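Local coordinates for extracellular solute-binding protein, family 1 (Bifidobacterium longum subsp. infantis ATCC 15697, PDB 3OMB), which probably captures a carbohydrate outside the cell for uptake by an ABC transporter, and also binds a magnesium ion, at residues A[260-265]-A[505-510]; A[49-54]-A[408-413]; A[104-109]-A[467-472]. One frame throughout, in Å; residues are numbered along the deposited sequence. Where two conformers were deposited one is given.

Contact 1: residues A[260-265]-A[505-510]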
ATOM      1  N   THR A 260     -22.441   3.270   3.020  1.00 17.85           N
ATOM      2  CA  THR A 260     -23.898   3.279   3.005  1.00 18.60           C
ATOM      3  C   THR A 260     -24.487   2.345   1.918  1.00 18.74           C
ATOM      4  O   THR A 260     -25.664   2.454   1.600  1.00 19.64           O
ATOM      5  CB  THR A 260     -24.445   4.730   2.839  1.00 18.65           C
ATOM      6  OG1 THR A 260     -23.891   5.308   1.651  1.00 21.15           O
ATOM      7  CG2 THR A 260     -24.059   5.624   4.036  1.00 16.19           C
ATOM      8  N   SER A 261     -23.686   1.423   1.371  1.00 18.50           N
ATOM      9  CA  SER A 261     -24.151   0.540   0.290  1.00 18.61           C
ATOM     10  C   SER A 261     -24.781  -0.723   0.840  1.00 18.82           C
ATOM     11  O   SER A 261     -24.338  -1.235   1.866  1.00 18.67           O
ATOM     12  CB  SER A 261     -23.018   0.160  -0.661  1.00 18.38           C
ATOM     13  OG  SER A 261     -22.010  -0.559   0.026  1.00 19.57           O
ATOM     14  N   ASP A 262     -25.811  -1.224   0.159  1.00 18.83           N
ATOM     15  CA  ASP A 262     -26.357  -2.558   0.478  1.00 19.84           C
ATOM     16  C   ASP A 262     -25.260  -3.610   0.524  1.00 18.89           C
ATOM     17  O   ASP A 262     -25.303  -4.516   1.342  1.00 18.84           O
ATOM     18  CB  ASP A 262     -27.451  -2.999  -0.531  1.00 20.47           C
ATOM     19  CG  ASP A 262     -28.762  -2.216  -0.369  1.00 24.84           C
ATOM     20  OD1 ASP A 262     -28.881  -1.372   0.561  1.00 26.67           O
ATOM     21  OD2 ASP A 262     -29.695  -2.456  -1.179  1.00 29.00           O
ATOM     22  N   GLU A 263     -24.283  -3.480  -0.367  1.00 18.48           N
ATOM     23  CA  GLU A 263     -23.146  -4.382  -0.421  1.00 18.09           C
ATOM     24  C   GLU A 263     -22.341  -4.458   0.870  1.00 17.94           C
ATOM     25  O   GLU A 263     -21.961  -5.550   1.303  1.00 17.54           O
ATOM     26  CB  GLU A 263     -22.233  -3.979  -1.562  1.00 18.13           C
ATOM     27  CG  GLU A 263     -22.827  -4.267  -2.929  1.00 20.90           C
ATOM     28  CD  GLU A 263     -23.494  -3.041  -3.562  1.00 26.30           C
ATOM     29  OE1 GLU A 263     -24.079  -2.194  -2.823  1.00 27.99           O
ATOM     30  OE2 GLU A 263     -23.441  -2.934  -4.816  1.00 28.51           O
ATOM     31  N   TYR A 264     -22.066  -3.293   1.472  1.00 17.99           N
ATOM     32  CA  TYR A 264     -21.382  -3.216   2.752  1.00 17.65           C
ATOM     33  C   TYR A 264     -22.217  -3.915   3.827  1.00 17.85           C
ATOM     34  O   TYR A 264     -21.689  -4.717   4.598  1.00 17.02           O
ATOM     35  CB  TYR A 264     -21.196  -1.759   3.114  1.00 18.53           C
ATOM     36  CG  TYR A 264     -20.289  -1.472   4.277  1.00 19.12           C
ATOM     37  CD1 TYR A 264     -18.922  -1.738   4.214  1.00 20.33           C
ATOM     38  CD2 TYR A 264     -20.789  -0.872   5.430  1.00 19.82           C
ATOM     39  CE1 TYR A 264     -18.074  -1.430   5.284  1.00 20.36           C
ATOM     40  CE2 TYR A 264     -19.952  -0.561   6.498  1.00 20.43           C
ATOM     41  CZ  TYR A 264     -18.606  -0.850   6.425  1.00 20.77           C
ATOM     42  OH  TYR A 264     -17.794  -0.534   7.503  1.00 22.61           O
ATOM     43  N   LYS A 265     -23.522  -3.623   3.852  1.00 17.71           N
ATOM     44  CA  LYS A 265     -24.457  -4.332   4.739  1.00 18.64           C
ATOM     45  C   LYS A 265     -24.431  -5.867   4.533  1.00 18.35           C
ATOM     46  O   LYS A 265     -24.393  -6.625   5.505  1.00 18.01           O
ATOM     47  CB  LYS A 265     -25.886  -3.770   4.589  1.00 18.28           C
ATOM     48  CG  LYS A 265     -26.978  -4.624   5.280  1.00 20.50           C
ATOM     49  CD  LYS A 265     -28.267  -3.830   5.718  1.00 23.45           C
ATOM     50  CE  LYS A 265     -28.967  -3.110   4.561  1.00 26.82           C
ATOM     51  NZ  LYS A 265     -29.785  -3.982   3.667  1.00 29.90           N
ATOM     52  N   GLU A 505     -32.071  -3.583  11.731  0.50 32.73           N
ATOM     53  CA  GLU A 505     -32.779  -2.560  12.491  0.50 32.94           C
ATOM     54  C   GLU A 505     -32.117  -1.178  12.423  0.50 32.46           C
ATOM     55  O   GLU A 505     -32.800  -0.169  12.244  0.50 32.48           O
ATOM     56  CB  GLU A 505     -32.895  -3.011  13.953  0.50 33.18           C
ATOM     57  CG  GLU A 505     -33.087  -1.888  14.980  0.50 34.11           C
ATOM     58  CD  GLU A 505     -33.334  -2.421  16.388  0.50 35.34           C
ATOM     59  OE1 GLU A 505     -32.405  -2.352  17.220  0.50 35.86           O
ATOM     60  OE2 GLU A 505     -34.448  -2.929  16.654  0.50 34.74           O
ATOM     61  N   GLU A 506     -30.792  -1.152  12.551  1.00 31.93           N
ATOM     62  CA  GLU A 506     -30.031   0.095  12.803  1.00 30.96           C
ATOM     63  C   GLU A 506     -29.463   0.765  11.548  1.00 29.06           C
ATOM     64  O   GLU A 506     -28.962   1.893  11.621  1.00 28.20           O
ATOM     65  CB  GLU A 506     -28.867  -0.185  13.763  1.00 31.09           C
ATOM     66  CG  GLU A 506     -29.272  -0.243  15.226  1.00 33.73           C
ATOM     67  CD  GLU A 506     -28.324  -1.088  16.039  1.00 36.19           C
ATOM     68  OE1 GLU A 506     -28.802  -1.802  16.935  1.00 38.89           O
ATOM     69  OE2 GLU A 506     -27.108  -1.069  15.766  1.00 36.91           O
ATOM     70  N   TRP A 507     -29.530   0.050  10.430  1.00 27.18           N
ATOM     71  CA  TRP A 507     -28.947   0.482   9.159  1.00 26.48           C
ATOM     72  C   TRP A 507     -29.410   1.862   8.652  1.00 26.29           C
ATOM     73  O   TRP A 507     -28.573   2.735   8.380  1.00 25.13           O
ATOM     74  CB  TRP A 507     -29.224  -0.568   8.091  1.00 25.81           C
ATOM     75  CG  TRP A 507     -28.589  -0.251   6.779  1.00 24.49           C
ATOM     76  CD1 TRP A 507     -29.228   0.095   5.623  1.00 23.81           C
ATOM     77  CD2 TRP A 507     -27.195  -0.275   6.478  1.00 22.12           C
ATOM     78  NE1 TRP A 507     -28.315   0.303   4.622  1.00 22.75           N
ATOM     79  CE2 TRP A 507     -27.056   0.072   5.122  1.00 21.04           C
ATOM     80  CE3 TRP A 507     -26.041  -0.561   7.227  1.00 20.49           C
ATOM     81  CZ2 TRP A 507     -25.814   0.142   4.496  1.00 19.60           C
ATOM     82  CZ3 TRP A 507     -24.808  -0.495   6.598  1.00 18.36           C
ATOM     83  CH2 TRP A 507     -24.706  -0.151   5.250  1.00 18.92           C
ATOM     84  N   ASP A 508     -30.730   2.045   8.531  1.00 26.98           N
ATOM     85  CA  ASP A 508     -31.306   3.306   8.016  1.00 28.07           C
ATOM     86  C   ASP A 508     -30.873   4.538   8.795  1.00 27.54           C
ATOM     87  O   ASP A 508     -30.453   5.544   8.198  1.00 28.08           O
ATOM     88  CB  ASP A 508     -32.838   3.262   7.989  1.00 29.34           C
ATOM     89  CG  ASP A 508     -33.394   2.370   6.866  1.00 33.12           C
ATOM     90  OD1 ASP A 508     -32.647   1.962   5.924  1.00 36.16           O
ATOM     91  OD2 ASP A 508     -34.610   2.082   6.929  1.00 37.51           O
ATOM     92  N   ALA A 509     -30.994   4.479  10.118  1.00 26.57           N
ATOM     93  CA  ALA A 509     -30.560   5.596  10.955  1.00 25.79           C
ATOM     94  C   ALA A 509     -29.061   5.826  10.825  1.00 24.96           C
ATOM     95  O   ALA A 509     -28.620   6.957  10.770  1.00 25.75           O
ATOM     96  CB  ALA A 509     -30.958   5.398  12.405  1.00 25.91           C
ATOM     97  N   TYR A 510     -28.275   4.758  10.745  1.00 24.15           N
ATOM     98  CA  TYR A 510     -26.836   4.884  10.580  1.00 22.78           C
ATOM     99  C   TYR A 510     -26.508   5.612   9.272  1.00 22.73           C
ATOM    100  O   TYR A 510     -25.658   6.499   9.266  1.00 21.86           O
ATOM    101  CB  TYR A 510     -26.171   3.511  10.652  1.00 22.18           C
ATOM    102  CG  TYR A 510     -24.878   3.337   9.868  1.00 21.02           C
ATOM    103  CD1 TYR A 510     -23.635   3.584  10.448  1.00 20.38           C
ATOM    104  CD2 TYR A 510     -24.904   2.871   8.556  1.00 21.04           C
ATOM    105  CE1 TYR A 510     -22.432   3.385   9.716  1.00 21.44           C
ATOM    106  CE2 TYR A 510     -23.736   2.673   7.826  1.00 21.69           C
ATOM    107  CZ  TYR A 510     -22.501   2.928   8.400  1.00 22.63           C
ATOM    108  OH  TYR A 510     -21.355   2.719   7.628  1.00 21.78           O
TER
HETATM  109  O   HOH W   1     -28.206   1.031   1.755  1.00 29.94           O
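Lys265 lies over one face of the Trp507 indole, and this is the tight part of the contact. The bend of its chain at chi3 (58°) lays CE over the five-membered ring of Trp507, 3.4 Å from the centroid, a CH-pi contact close to the ring normal. A further bend at chi4 sets where NZ goes: it stands 4.8 Å from the same Trp507 centroid and 21° from the normal, so a cation-pi interaction is added to the methylene packing. Tyr510, one turn on in the same helix as Trp507, brings CD2 against the opposite face of the indole. Trp507 has CG anti to its backbone N (chi1 -176°), and the indole reaches out from helix 503-516 to the start of helix 262-276. There its CZ2 comes within 3.3 Å of the carbonyl oxygen of Ser261, and CH2 meets Tyr264 CD2 at 4.0 Å, each of these two rings meeting the other at its edge. The phenol ends are tied elsewhere: Tyr264 OH bonds to Thr494, and Tyr510 OH to Leu259 O.

The looser side begins at the indole nitrogen. No direct hydrogen bond joins the two segments; instead a water accepts from Trp507 NE1 at 3.0 Å and donates to Thr260 O at 2.9 Å and to Asp262 OD1 at 2.8 Å, next to the exposed Asp262 carboxylate. A leucine in place of Trp507 would probably open a gap between Lys265 and Tyr510 and leave the water without its indole donor. The two helices are thus joined by dispersion and by the pull of a cation on a pi face, with direct polar pairing replaced by a single three-bonded water.

Contact 2: residues A[49-54]-A[408-413]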
ATOM      1  N   ASN A  49      13.259   3.140   7.445  1.00 29.13           N
ATOM      2  CA  ASN A  49      12.674   2.122   8.318  1.00 29.88           C
ATOM      3  C   ASN A  49      13.696   1.879   9.436  1.00 30.24           C
ATOM      4  O   ASN A  49      14.907   2.002   9.204  1.00 29.96           O
ATOM      5  CB  ASN A  49      12.407   0.815   7.540  1.00 30.16           C
ATOM      6  CG  ASN A  49      11.262   0.930   6.524  1.00 30.70           C
ATOM      7  OD1 ASN A  49      10.258   1.609   6.768  1.00 31.88           O
ATOM      8  ND2 ASN A  49      11.405   0.245   5.382  1.00 30.08           N
ATOM      9  N   ALA A  50      13.241   1.541  10.640  1.00 31.20           N
ATOM     10  CA  ALA A  50      14.179   1.224  11.743  1.00 31.76           C
ATOM     11  C   ALA A  50      15.168   0.080  11.451  1.00 31.50           C
ATOM     12  O   ALA A  50      16.231   0.021  12.046  1.00 31.45           O
ATOM     13  CB  ALA A  50      13.414   0.935  13.065  1.00 32.32           C
ATOM     14  N   ASN A  51      14.830  -0.826  10.543  1.00 31.34           N
ATOM     15  CA  ASN A  51      15.744  -1.943  10.264  1.00 31.82           C
ATOM     16  C   ASN A  51      16.882  -1.616   9.280  1.00 31.10           C
ATOM     17  O   ASN A  51      17.678  -2.482   8.928  1.00 31.23           O
ATOM     18  CB  ASN A  51      14.962  -3.193   9.829  1.00 32.35           C
ATOM     19  CG  ASN A  51      14.290  -3.030   8.488  1.00 33.97           C
ATOM     20  OD1 ASN A  51      14.358  -1.972   7.851  1.00 36.03           O
ATOM     21  ND2 ASN A  51      13.635  -4.092   8.039  1.00 35.72           N
ATOM     22  N   GLN A  52      16.958  -0.360   8.860  1.00 29.83           N
ATOM     23  CA  GLN A  52      17.952   0.055   7.894  1.00 29.48           C
ATOM     24  C   GLN A  52      19.252   0.573   8.505  1.00 30.11           C
ATOM     25  O   GLN A  52      19.280   1.239   9.542  1.00 29.38           O
ATOM     26  CB  GLN A  52      17.360   1.083   6.919  1.00 28.60           C
ATOM     27  CG  GLN A  52      16.321   0.465   6.001  1.00 27.07           C
ATOM     28  CD  GLN A  52      15.423   1.489   5.353  1.00 26.47           C
ATOM     29  OE1 GLN A  52      15.583   2.697   5.544  1.00 27.48           O
ATOM     30  NE2 GLN A  52      14.473   1.014   4.564  1.00 25.60           N
ATOM     31  N   GLU A  53      20.333   0.226   7.830  1.00 30.97           N
ATOM     32  CA  GLU A  53      21.656   0.780   8.057  1.00 32.00           C
ATOM     33  C   GLU A  53      21.649   2.322   7.913  1.00 31.07           C
ATOM     34  O   GLU A  53      20.797   2.898   7.215  1.00 30.96           O
ATOM     35  CB  GLU A  53      22.546   0.076   7.024  1.00 33.02           C
ATOM     36  CG  GLU A  53      23.838   0.696   6.559  1.00 38.12           C
ATOM     37  CD  GLU A  53      24.749  -0.361   5.907  1.00 44.46           C
ATOM     38  OE1 GLU A  53      24.824  -0.436   4.650  1.00 47.34           O
ATOM     39  OE2 GLU A  53      25.370  -1.150   6.669  1.00 48.36           O
ATOM     40  N   LYS A  54      22.570   2.990   8.597  1.00 30.67           N
ATOM     41  CA  LYS A  54      22.719   4.450   8.458  1.00 30.49           C
ATOM     42  C   LYS A  54      23.244   4.793   7.063  1.00 29.02           C
ATOM     43  O   LYS A  54      24.022   4.017   6.487  1.00 28.43           O
ATOM     44  CB  LYS A  54      23.652   5.038   9.529  1.00 31.03           C
ATOM     45  CG  LYS A  54      23.147   4.882  10.958  1.00 35.05           C
ATOM     46  CD  LYS A  54      23.975   5.741  11.943  1.00 40.92           C
ATOM     47  CE  LYS A  54      23.409   5.714  13.390  1.00 44.36           C
ATOM     48  NZ  LYS A  54      23.737   4.438  14.130  1.00 45.85           N
ATOM     49  N   GLN A 408      19.991 -11.795   6.558  1.00 41.18           N
ATOM     50  CA  GLN A 408      20.915 -11.598   7.653  1.00 41.82           C
ATOM     51  C   GLN A 408      21.037 -10.108   7.989  1.00 41.04           C
ATOM     52  O   GLN A 408      20.939  -9.718   9.158  1.00 40.61           O
ATOM     53  CB  GLN A 408      22.290 -12.150   7.310  1.00 42.61           C
ATOM     54  CG  GLN A 408      23.140 -12.353   8.568  1.00 46.64           C
ATOM     55  CD  GLN A 408      24.525 -11.732   8.473  1.00 50.09           C
ATOM     56  OE1 GLN A 408      24.680 -10.558   8.095  1.00 51.65           O
ATOM     57  NE2 GLN A 408      25.543 -12.512   8.844  1.00 50.89           N
ATOM     58  N   LEU A 409      21.251  -9.285   6.958  1.00 39.45           N
ATOM     59  CA  LEU A 409      21.365  -7.839   7.143  1.00 38.56           C
ATOM     60  C   LEU A 409      20.114  -7.242   7.785  1.00 38.49           C
ATOM     61  O   LEU A 409      20.228  -6.478   8.733  1.00 38.28           O
ATOM     62  CB  LEU A 409      21.703  -7.143   5.816  1.00 37.43           C
ATOM     63  CG  LEU A 409      23.135  -7.375   5.303  1.00 36.80           C
ATOM     64  CD1 LEU A 409      23.302  -6.880   3.856  1.00 34.52           C
ATOM     65  CD2 LEU A 409      24.216  -6.763   6.219  1.00 36.19           C
ATOM     66  N   THR A 410      18.940  -7.612   7.263  1.00 38.82           N
ATOM     67  CA  THR A 410      17.617  -7.236   7.799  1.00 39.31           C
ATOM     68  C   THR A 410      17.422  -7.634   9.249  1.00 39.78           C
ATOM     69  O   THR A 410      16.979  -6.822  10.056  1.00 40.01           O
ATOM     70  CB  THR A 410      16.471  -7.897   7.003  1.00 39.30           C
ATOM     71  OG1 THR A 410      16.564  -7.520   5.626  1.00 39.63           O
ATOM     72  CG2 THR A 410      15.103  -7.485   7.551  1.00 38.63           C
ATOM     73  N   GLY A 411      17.738  -8.886   9.575  1.00 40.31           N
ATOM     74  CA  GLY A 411      17.700  -9.351  10.953  1.00 41.13           C
ATOM     75  C   GLY A 411      18.563  -8.515  11.888  1.00 41.69           C
ATOM     76  O   GLY A 411      18.171  -8.247  13.028  1.00 42.18           O
ATOM     77  N   ASP A 412      19.739  -8.097  11.408  1.00 41.53           N
ATOM     78  CA  ASP A 412      20.689  -7.297  12.206  1.00 41.32           C
ATOM     79  C   ASP A 412      20.371  -5.791  12.204  1.00 39.68           C
ATOM     80  O   ASP A 412      21.195  -4.986  12.635  1.00 38.88           O
ATOM     81  CB  ASP A 412      22.133  -7.512  11.703  1.00 42.08           C
ATOM     82  CG  ASP A 412      22.770  -8.828  12.192  1.00 45.28           C
ATOM     83  OD1 ASP A 412      23.828  -9.203  11.622  1.00 48.09           O
ATOM     84  OD2 ASP A 412      22.250  -9.484  13.133  1.00 47.62           O
ATOM     85  N   ASN A 413      19.182  -5.413  11.717  1.00 38.07           N
ATOM     86  CA  ASN A 413      18.821  -3.997  11.515  1.00 36.12           C
ATOM     87  C   ASN A 413      19.843  -3.238  10.657  1.00 34.71           C
ATOM     88  O   ASN A 413      20.138  -2.058  10.887  1.00 33.64           O
ATOM     89  CB  ASN A 413      18.561  -3.287  12.857  1.00 36.62           C
ATOM     90  CG  ASN A 413      17.318  -3.806  13.555  1.00 36.91           C
ATOM     91  OD1 ASN A 413      16.272  -3.977  12.935  1.00 35.94           O
ATOM     92  ND2 ASN A 413      17.435  -4.077  14.851  1.00 38.18           N
TER
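Asn51 and Asn413 bring their CA atoms to 3.9 Å where the type I beta turn 49-52 meets the Schellman motif that ends helix 403-411. Asn413 is the C-prime residue of that motif, in the left-handed region with a positive phi (54°), and its backbone N bonds to Thr410 O.

Its side chain lies against the turn, with OD1 3.4 Å from Asn51 CA and 3.5 Å from Asn51 CB. Asn51 carries its CG between the backbone N and the carbonyl carbon (chi1 68°), which sets its amide beside Thr410; the Asn51 amide runs alongside the Thr410 side chain in the same direction, and ND2 of Asn51 touches CG2 of Thr410 at 3.7 Å. The hydroxyl of Thr410 is turned to its own helix and bonds to Leu406 O. No hydrogen bond links the two segments directly, but just past the helix end Tyr415 makes backbone bonds with Asn51 and Glu53. The turn is closed twice: Gln52 N bonds to Asn49 O, and Asn49 N donates to Gln52 OE1 at 3.0 Å from well above the plane of that carbonyl, 73° out of it.

Contact 3: residues A[104-109]-A[467-472]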
ATOM      1  N   GLY A 104       4.213  15.904   0.917  1.00 32.23           N
ATOM      2  CA  GLY A 104       3.380  15.738  -0.265  1.00 32.19           C
ATOM      3  C   GLY A 104       3.160  17.096  -0.893  1.00 32.77           C
ATOM      4  O   GLY A 104       3.414  18.120  -0.260  1.00 32.97           O
ATOM      5  N   ALA A 105       2.655  17.099  -2.120  1.00 32.98           N
ATOM      6  CA  ALA A 105       2.466  18.322  -2.908  1.00 33.45           C
ATOM      7  C   ALA A 105       1.504  19.353  -2.318  1.00 34.18           C
ATOM      8  O   ALA A 105       1.694  20.551  -2.535  1.00 35.20           O
ATOM      9  CB  ALA A 105       2.034  17.965  -4.321  1.00 33.38           C
ATOM     10  N   VAL A 106       0.473  18.907  -1.602  1.00 33.90           N
ATOM     11  CA  VAL A 106      -0.488  19.829  -1.006  1.00 34.11           C
ATOM     12  C   VAL A 106       0.204  20.799  -0.040  1.00 34.39           C
ATOM     13  O   VAL A 106      -0.267  21.922   0.168  1.00 34.67           O
ATOM     14  CB  VAL A 106      -1.632  19.075  -0.273  1.00 34.05           C
ATOM     15  CG1 VAL A 106      -1.121  18.452   1.040  1.00 32.88           C
ATOM     16  CG2 VAL A 106      -2.836  20.005  -0.029  1.00 33.28           C
ATOM     17  N   GLU A 107       1.322  20.368   0.536  1.00 34.19           N
ATOM     18  CA  GLU A 107       2.091  21.210   1.447  1.00 34.99           C
ATOM     19  C   GLU A 107       2.768  22.401   0.784  1.00 34.16           C
ATOM     20  O   GLU A 107       2.948  23.446   1.404  1.00 33.27           O
ATOM     21  CB  GLU A 107       3.086  20.374   2.227  1.00 35.42           C
ATOM     22  CG  GLU A 107       2.443  19.878   3.506  1.00 40.50           C
ATOM     23  CD  GLU A 107       2.559  18.394   3.700  1.00 45.12           C
ATOM     24  OE1 GLU A 107       3.304  17.727   2.938  1.00 47.65           O
ATOM     25  OE2 GLU A 107       1.884  17.889   4.624  1.00 48.06           O
ATOM     26  N   ALA A 108       3.103  22.241  -0.490  1.00 33.41           N
ATOM     27  CA  ALA A 108       3.572  23.352  -1.294  1.00 34.08           C
ATOM     28  C   ALA A 108       2.510  24.443  -1.453  1.00 34.88           C
ATOM     29  O   ALA A 108       2.855  25.622  -1.651  1.00 35.33           O
ATOM     30  CB  ALA A 108       4.037  22.872  -2.632  1.00 33.62           C
ATOM     31  N   TYR A 109       1.237  24.050  -1.362  1.00 35.41           N
ATOM     32  CA  TYR A 109       0.116  24.991  -1.395  1.00 36.41           C
ATOM     33  C   TYR A 109      -0.237  25.531  -0.011  1.00 36.89           C
ATOM     34  O   TYR A 109      -0.665  26.680   0.123  1.00 36.60           O
ATOM     35  CB  TYR A 109      -1.105  24.367  -2.082  1.00 36.65           C
ATOM     36  CG  TYR A 109      -0.912  24.207  -3.581  1.00 37.43           C
ATOM     37  CD1 TYR A 109      -1.053  25.307  -4.442  1.00 38.92           C
ATOM     38  CD2 TYR A 109      -0.570  22.971  -4.139  1.00 36.38           C
ATOM     39  CE1 TYR A 109      -0.872  25.171  -5.815  1.00 37.77           C
ATOM     40  CE2 TYR A 109      -0.385  22.825  -5.502  1.00 35.30           C
ATOM     41  CZ  TYR A 109      -0.538  23.928  -6.339  1.00 36.70           C
ATOM     42  OH  TYR A 109      -0.351  23.805  -7.700  1.00 36.37           O
ATOM     43  N   ASN A 467      -5.919  11.619  -5.264  1.00 21.59           N
ATOM     44  CA  ASN A 467      -5.688  11.462  -3.835  1.00 21.77           C
ATOM     45  C   ASN A 467      -5.627  12.836  -3.150  1.00 22.45           C
ATOM     46  O   ASN A 467      -5.610  13.878  -3.814  1.00 21.36           O
ATOM     47  CB  ASN A 467      -4.410  10.642  -3.588  1.00 21.12           C
ATOM     48  CG  ASN A 467      -3.195  11.316  -4.148  1.00 21.42           C
ATOM     49  OD1 ASN A 467      -2.806  12.363  -3.669  1.00 22.93           O
ATOM     50  ND2 ASN A 467      -2.617  10.754  -5.199  1.00 21.63           N
HETATM   51  N   MSE A 468      -5.615  12.845  -1.825  1.00 23.86           N
HETATM   52  CA  MSE A 468      -5.861  14.091  -1.111  1.00 27.07           C
HETATM   53  C   MSE A 468      -4.683  15.025  -1.261  1.00 28.13           C
HETATM   54  O   MSE A 468      -4.809  16.258  -1.165  1.00 29.30           O
HETATM   55  CB  MSE A 468      -6.180  13.806   0.342  1.00 27.89           C
HETATM   56  CG  MSE A 468      -7.491  13.044   0.470  1.00 31.27           C
HETATM   57 SE   MSE A 468      -8.105  12.976   2.304  0.75 40.94          SE
HETATM   58  CE  MSE A 468      -7.642  14.795   2.782  1.00 39.13           C
ATOM     59  N   ASP A 469      -3.556  14.414  -1.585  1.00 28.91           N
ATOM     60  CA  ASP A 469      -2.306  15.104  -1.786  1.00 30.63           C
ATOM     61  C   ASP A 469      -2.237  15.842  -3.136  1.00 30.08           C
ATOM     62  O   ASP A 469      -1.406  16.736  -3.311  1.00 30.64           O
ATOM     63  CB  ASP A 469      -1.198  14.064  -1.684  1.00 31.69           C
ATOM     64  CG  ASP A 469       0.130  14.665  -1.428  1.00 35.79           C
ATOM     65  OD1 ASP A 469       1.089  14.196  -2.082  1.00 40.52           O
ATOM     66  OD2 ASP A 469       0.221  15.595  -0.580  1.00 39.23           O
ATOM     67  N   ASN A 470      -3.124  15.473  -4.063  1.00 29.14           N
ATOM     68  CA  ASN A 470      -3.251  16.108  -5.382  1.00 28.80           C
ATOM     69  C   ASN A 470      -4.478  17.041  -5.556  1.00 28.53           C
ATOM     70  O   ASN A 470      -4.951  17.260  -6.680  1.00 27.88           O
ATOM     71  CB  ASN A 470      -3.297  15.019  -6.463  1.00 28.63           C
ATOM     72  CG  ASN A 470      -2.218  15.217  -7.539  1.00 29.26           C
ATOM     73  OD1 ASN A 470      -1.490  16.213  -7.528  1.00 29.18           O
ATOM     74  ND2 ASN A 470      -2.123  14.267  -8.472  1.00 28.07           N
HETATM   75  N   MSE A 471      -4.988  17.556  -4.442  1.00 28.42           N
HETATM   76  CA  MSE A 471      -6.162  18.439  -4.393  1.00 29.31           C
HETATM   77  C   MSE A 471      -5.763  19.820  -3.896  1.00 30.41           C
HETATM   78  O   MSE A 471      -4.686  19.963  -3.327  1.00 31.37           O
HETATM   79  CB  MSE A 471      -7.131  17.926  -3.344  1.00 28.83           C
HETATM   80  CG  MSE A 471      -7.824  16.695  -3.687  1.00 29.11           C
HETATM   81 SE   MSE A 471      -9.014  16.202  -2.252  0.75 29.08          SE
HETATM   82  CE  MSE A 471      -9.579  14.606  -3.184  1.00 28.72           C
ATOM     83  N   ASP A 472      -6.645  20.809  -4.056  1.00 30.73           N
ATOM     84  CA  ASP A 472      -6.564  22.081  -3.316  1.00 32.41           C
ATOM     85  C   ASP A 472      -6.486  21.804  -1.794  1.00 31.22           C
ATOM     86  O   ASP A 472      -7.148  20.885  -1.309  1.00 30.70           O
ATOM     87  CB  ASP A 472      -7.832  22.935  -3.543  1.00 33.79           C
ATOM     88  CG  ASP A 472      -8.016  23.397  -4.997  1.00 38.10           C
ATOM     89  OD1 ASP A 472      -7.040  23.414  -5.795  1.00 43.88           O
ATOM     90  OD2 ASP A 472      -9.164  23.784  -5.341  1.00 42.08           O
TER
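Gly104 meets the carboxylate of Asp469 directly, its CA 3.2 Å from Asp469 OD2. A CB on Gly104 would fall only 2.0 Å from that same Asp469 OD2, so the close approach depends on the missing side chain. The backbone N of Gly104 turns the other way, to Glu107 OE1 at 2.9 Å, which it meets nearly along the C-O axis; Glu107 N in turn bonds to Gly104 O, and this pair of bonds folds the segment into its first turn.

Ala105 comes next, and its N donates a weak hydrogen bond to Asp469 OD1 at 3.3 Å and 142°. Val106 N follows with a longer, straighter but also weak bond to Asp469 OD2, 3.5 Å at 166°. Asp469 holds CG anti to its backbone N (chi1 -161°), and in this setting its two oxygens span consecutive backbone N-H groups. The Val106 side chain closes the contact: CG1 lies 3.5 Å from Asp469 OD2, while CG2 comes 3.8 Å from Met471 O. Glu107 brings a like charge near, its OE1 5.1 Å from Asp469 OD2, and its OE2 has a long, weak ion pair with Lys86. At Tyr109 the chain turns to other partners, its hydroxyl bonded to Asp144 and Arg148.

Asp469 shares the short 3-10 segment 468-469 with Met468, a selenomethionine that packs on helices 473-486 and 519-534. The arrangement is that of an acidic side chain from a distant loop set at the amino end of a short helix, here helix 106-110, where the backbone N-H groups would probably favour a negative charge.

In the fold
From the N terminus the chain passes 49-54, after strand 41-48, then 104-109, soon after strand 98-100 of the same sheet, and then 260-265 at the head of helix 262-276. Their partners return in the same order: 408-413 closes contact 2, 467-472 closes contact 3 and 505-510 closes contact 1. Each pair of loops therefore crosses and none nests. Contact 2 ties a later helix end to the loop after strand 41-48, and contact 3 ties a later loop to the start of helix 106-110, with centres about 32 Å apart. Contact 1 joins two helices, and its centre is about 46 Å from that of contact 2, on the opposite side of the chain's centre.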